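PDB 6EU4: tail spike protein, which probably recognises and degrades the capsular polysaccharide of Acinetobacter baumannii at the start of infection, as a trimeric beta-helical tailspike. Local coordinates for residues 444-447 / 448-451; 452-456 / 457-461. One frame throughout, in Å; residues are numbered along the deposited sequence. Where two conformers were deposited one is given.

Contact 1 (444-447 / 448-451)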
# COMPACT_ATOMS: atom_id res chain seq x y z
N TYR A 444 -9.35 11.45 -22.47
CA TYR A 444 -9.47 11.14 -23.89
C TYR A 444 -8.84 9.78 -24.15
O TYR A 444 -7.70 9.55 -23.74
CB TYR A 444 -8.78 12.21 -24.72
CG TYR A 444 -9.40 13.56 -24.43
CD1 TYR A 444 -10.68 13.86 -24.89
CD2 TYR A 444 -8.75 14.49 -23.63
CE1 TYR A 444 -11.28 15.09 -24.60
CE2 TYR A 444 -9.34 15.71 -23.34
CZ TYR A 444 -10.61 15.99 -23.82
OH TYR A 444 -11.18 17.21 -23.51
N TYR A 445 -9.54 8.92 -24.87
CA TYR A 445 -9.04 7.57 -25.07
C TYR A 445 -9.37 7.09 -26.48
O TYR A 445 -10.30 7.58 -27.11
CB TYR A 445 -9.58 6.61 -24.02
CG TYR A 445 -11.10 6.48 -23.96
CD1 TYR A 445 -11.87 7.41 -23.28
CD2 TYR A 445 -11.74 5.40 -24.54
CE1 TYR A 445 -13.23 7.29 -23.21
CE2 TYR A 445 -13.12 5.27 -24.48
CZ TYR A 445 -13.86 6.22 -23.80
OH TYR A 445 -15.22 6.09 -23.75
N THR A 446 -8.57 6.15 -26.97
CA THR A 446 -8.79 5.62 -28.31
C THR A 446 -9.72 4.41 -28.28
O THR A 446 -10.06 3.87 -27.23
CB THR A 446 -7.47 5.23 -28.96
OG1 THR A 446 -6.89 4.15 -28.22
CG2 THR A 446 -6.48 6.41 -28.96
N THR A 447 -10.13 3.98 -29.48
CA THR A 447 -11.00 2.82 -29.57
C THR A 447 -10.32 1.53 -29.12
O THR A 447 -11.01 0.53 -28.89
CB THR A 447 -11.54 2.64 -31.01
OG1 THR A 447 -10.46 2.65 -31.93
CG2 THR A 447 -12.46 3.77 -31.36
N ASN A 448 -8.99 1.55 -29.05
CA ASN A 448 -8.17 0.47 -28.53
C ASN A 448 -7.59 0.93 -27.19
O ASN A 448 -6.38 1.10 -27.05
CB ASN A 448 -7.06 0.11 -29.51
CG ASN A 448 -6.21 -1.05 -29.03
OD1 ASN A 448 -6.67 -1.90 -28.29
ND2 ASN A 448 -4.95 -1.07 -29.46
N ALA A 449 -8.48 1.24 -26.26
CA ALA A 449 -8.08 1.54 -24.89
C ALA A 449 -9.30 1.32 -24.02
O ALA A 449 -10.42 1.16 -24.50
CB ALA A 449 -7.58 2.98 -24.76
N SER A 450 -9.06 1.30 -22.71
CA SER A 450 -10.11 1.11 -21.72
C SER A 450 -10.00 2.17 -20.64
O SER A 450 -8.91 2.60 -20.27
CB SER A 450 -10.02 -0.28 -21.08
OG SER A 450 -10.27 -1.31 -22.06
N VAL A 451 -11.17 2.56 -20.12
CA VAL A 451 -11.25 3.52 -19.03
C VAL A 451 -12.30 3.07 -18.03
O VAL A 451 -13.31 2.45 -18.38
CB VAL A 451 -11.57 4.95 -19.51
CG1 VAL A 451 -10.45 5.50 -20.40
CG2 VAL A 451 -12.90 4.99 -20.25
O HOH W 1 -12.36 2.16 -26.32
O HOH W 2 -7.54 2.64 -31.71
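A single water bridges Thr446 and Ala449, donating one hydrogen to Ala449 O at 2.8 Å and the other to Thr446 O at 3.0 Å, so that two carbonyls on opposite limbs of the turn share one solvent molecule. The same water lies in plane at the edge of the Tyr445 ring. The hydroxyl OG1 of Thr446 sits between its own backbone N and carbonyl carbon (chi1 65°), which leaves it near Asn448 N, from which it takes a weak, bent hydrogen bond at 3.4 Å. A second water, 2.9 Å from Thr447 OG1, also accepts weakly from Asn448 N. This is a tight corner of a right-handed parallel beta-helix: strand 443-445 ends, the chain swings round after 445, and strand 450-455 runs on along the next face, while strand 405-409 of the preceding coil pairs in parallel with 443-445. Inside the corner, Val451 reaches across to Tyr445. Its CG2 stands over one face of the ring, 3.9 Å from the centroid, as a CH-pi contact, while CG1 comes within 3.7 Å of Tyr445 CD1 nearer the root of the ring. The far end of Tyr445 is held by a hydrogen bond between OH and Asp462 OD2.

Contact 2 (452-456 / 457-461)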
# COMPACT_ATOMS: atom_id res chain seq x y z
N ASP A 452 -12.05 3.40 -16.76
CA ASP A 452 -13.02 3.21 -15.67
C ASP A 452 -12.78 4.41 -14.77
O ASP A 452 -11.92 4.37 -13.89
CB ASP A 452 -12.85 1.88 -14.95
CG ASP A 452 -13.87 1.68 -13.85
OD1 ASP A 452 -14.62 2.62 -13.54
OD2 ASP A 452 -13.91 0.56 -13.28
N ALA A 453 -13.50 5.50 -15.03
CA ALA A 453 -13.14 6.78 -14.46
C ALA A 453 -14.37 7.56 -14.05
O ALA A 453 -15.29 7.77 -14.86
CB ALA A 453 -12.32 7.62 -15.44
N TYR A 454 -14.37 8.03 -12.81
CA TYR A 454 -15.35 9.00 -12.37
C TYR A 454 -15.04 10.37 -12.94
O TYR A 454 -13.91 10.87 -12.83
CB TYR A 454 -15.43 9.05 -10.85
CG TYR A 454 -16.33 7.99 -10.31
CD1 TYR A 454 -15.88 6.69 -10.11
CD2 TYR A 454 -17.65 8.29 -9.99
CE1 TYR A 454 -16.72 5.71 -9.63
CE2 TYR A 454 -18.49 7.32 -9.49
CZ TYR A 454 -18.03 6.04 -9.31
OH TYR A 454 -18.90 5.09 -8.82
N VAL A 455 -16.06 10.98 -13.54
CA VAL A 455 -15.98 12.35 -14.01
C VAL A 455 -17.27 13.06 -13.59
O VAL A 455 -18.36 12.67 -14.02
CB VAL A 455 -15.79 12.42 -15.54
CG1 VAL A 455 -15.77 13.86 -16.00
CG2 VAL A 455 -14.51 11.69 -15.95
N LYS A 456 -17.14 14.10 -12.76
CA LYS A 456 -18.29 14.88 -12.28
C LYS A 456 -19.36 13.99 -11.63
O LYS A 456 -20.56 14.16 -11.86
CB LYS A 456 -18.90 15.71 -13.40
CG LYS A 456 -17.97 16.78 -13.94
CD LYS A 456 -18.73 17.78 -14.85
CE LYS A 456 -18.50 17.50 -16.31
NZ LYS A 456 -18.94 18.64 -17.17
N GLY A 457 -18.92 13.04 -10.81
CA GLY A 457 -19.81 12.15 -10.10
C GLY A 457 -20.37 10.99 -10.88
O GLY A 457 -21.20 10.24 -10.34
N VAL A 458 -19.95 10.79 -12.13
CA VAL A 458 -20.48 9.74 -12.99
C VAL A 458 -19.35 8.80 -13.37
O VAL A 458 -18.30 9.25 -13.83
CB VAL A 458 -21.15 10.32 -14.24
CG1 VAL A 458 -21.67 9.21 -15.18
CG2 VAL A 458 -22.25 11.28 -13.86
N ARG A 459 -19.58 7.51 -13.20
CA ARG A 459 -18.57 6.51 -13.52
C ARG A 459 -18.71 6.12 -14.98
O ARG A 459 -19.78 5.66 -15.40
CB ARG A 459 -18.72 5.29 -12.62
CG ARG A 459 -17.60 4.28 -12.78
CD ARG A 459 -17.82 3.09 -11.85
NE ARG A 459 -16.69 2.18 -11.82
CZ ARG A 459 -16.55 1.20 -10.93
NH1 ARG A 459 -17.49 1.00 -10.00
NH2 ARG A 459 -15.48 0.42 -10.96
N TYR A 460 -17.65 6.30 -15.75
CA TYR A 460 -17.61 5.92 -17.16
C TYR A 460 -16.71 4.71 -17.31
O TYR A 460 -15.53 4.75 -16.93
CB TYR A 460 -17.10 7.09 -18.01
CG TYR A 460 -18.03 8.26 -17.98
CD1 TYR A 460 -17.93 9.25 -17.00
CD2 TYR A 460 -19.05 8.37 -18.93
CE1 TYR A 460 -18.81 10.32 -16.97
CE2 TYR A 460 -19.93 9.43 -18.91
CZ TYR A 460 -19.80 10.40 -17.92
OH TYR A 460 -20.69 11.44 -17.93
N GLN A 461 -17.26 3.64 -17.87
CA GLN A 461 -16.51 2.44 -18.19
C GLN A 461 -16.63 2.16 -19.69
O GLN A 461 -17.75 2.12 -20.23
CB GLN A 461 -17.03 1.24 -17.39
CG GLN A 461 -16.89 1.39 -15.88
CD GLN A 461 -17.47 0.20 -15.13
OE1 GLN A 461 -18.61 -0.19 -15.35
NE2 GLN A 461 -16.68 -0.37 -14.24
O HOH W 3 -19.94 13.45 -16.22
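Strands 452-455 and 458-461 run antiparallel, 153° between their directions, and join through a type I' turn from Val455 to Val458, with Lys456 and Gly457 both at positive phi in its corner positions. The hydrogen-bonded pairs are Ala453 with Tyr460 and Val455 with Val458. On the face carrying Asp452, Tyr454, Arg459 and Gln461, the extended arm of Arg459 grips the Asp452 carboxylate side-on: NE meets OD1 at 2.7 Å, nearly straight at 173°, and NH2 meets OD2 at 2.8 Å. Both bonds use syn lone pairs, and the two planes are nearly coplanar. Gln461 NE2 adds a third bond, 3.1 Å to Asp452 OD2, arriving from above the carboxylate plane, so OD2 has two donors. Arg459 also lays its CB over a face of the Tyr454 ring, 3.6 Å from the centroid. On the other face, the Tyr460 ring turns its edge to Ala453 O and Val455 O, its CE1 also packing 3.9 Å from Val455 CB, and a water bridges Tyr460 OH and Val455 O. Outside the hairpin, strand 414-417 pairs in parallel with the first strand, Ile430 of strand 430-432 packs on Ala453, Val455 and Tyr460, and residues 458-461 continue the sheet in parallel with a strand of a second subunit.

The two contacts follow each other along the chain, their centres about 14 Å apart, and strand 450-455 belongs to both: it leaves the corner of contact 1 and becomes the first arm of the hairpin in contact 2. They meet at Val451, whose O lies 4.0 Å from Gln461 CB and whose CG2 lies 4.2 Å from Tyr460 O. Asp462, the last residue of the hairpin's second strand, is the hydrogen-bond partner of the Tyr445 hydroxyl in contact 1, while Ile430 serves both, touching Tyr445 and the hairpin face with Tyr460. Their surroundings differ: no other chain touches contact 1, whereas contact 2 lies at the trimer interface and meets both other subunits.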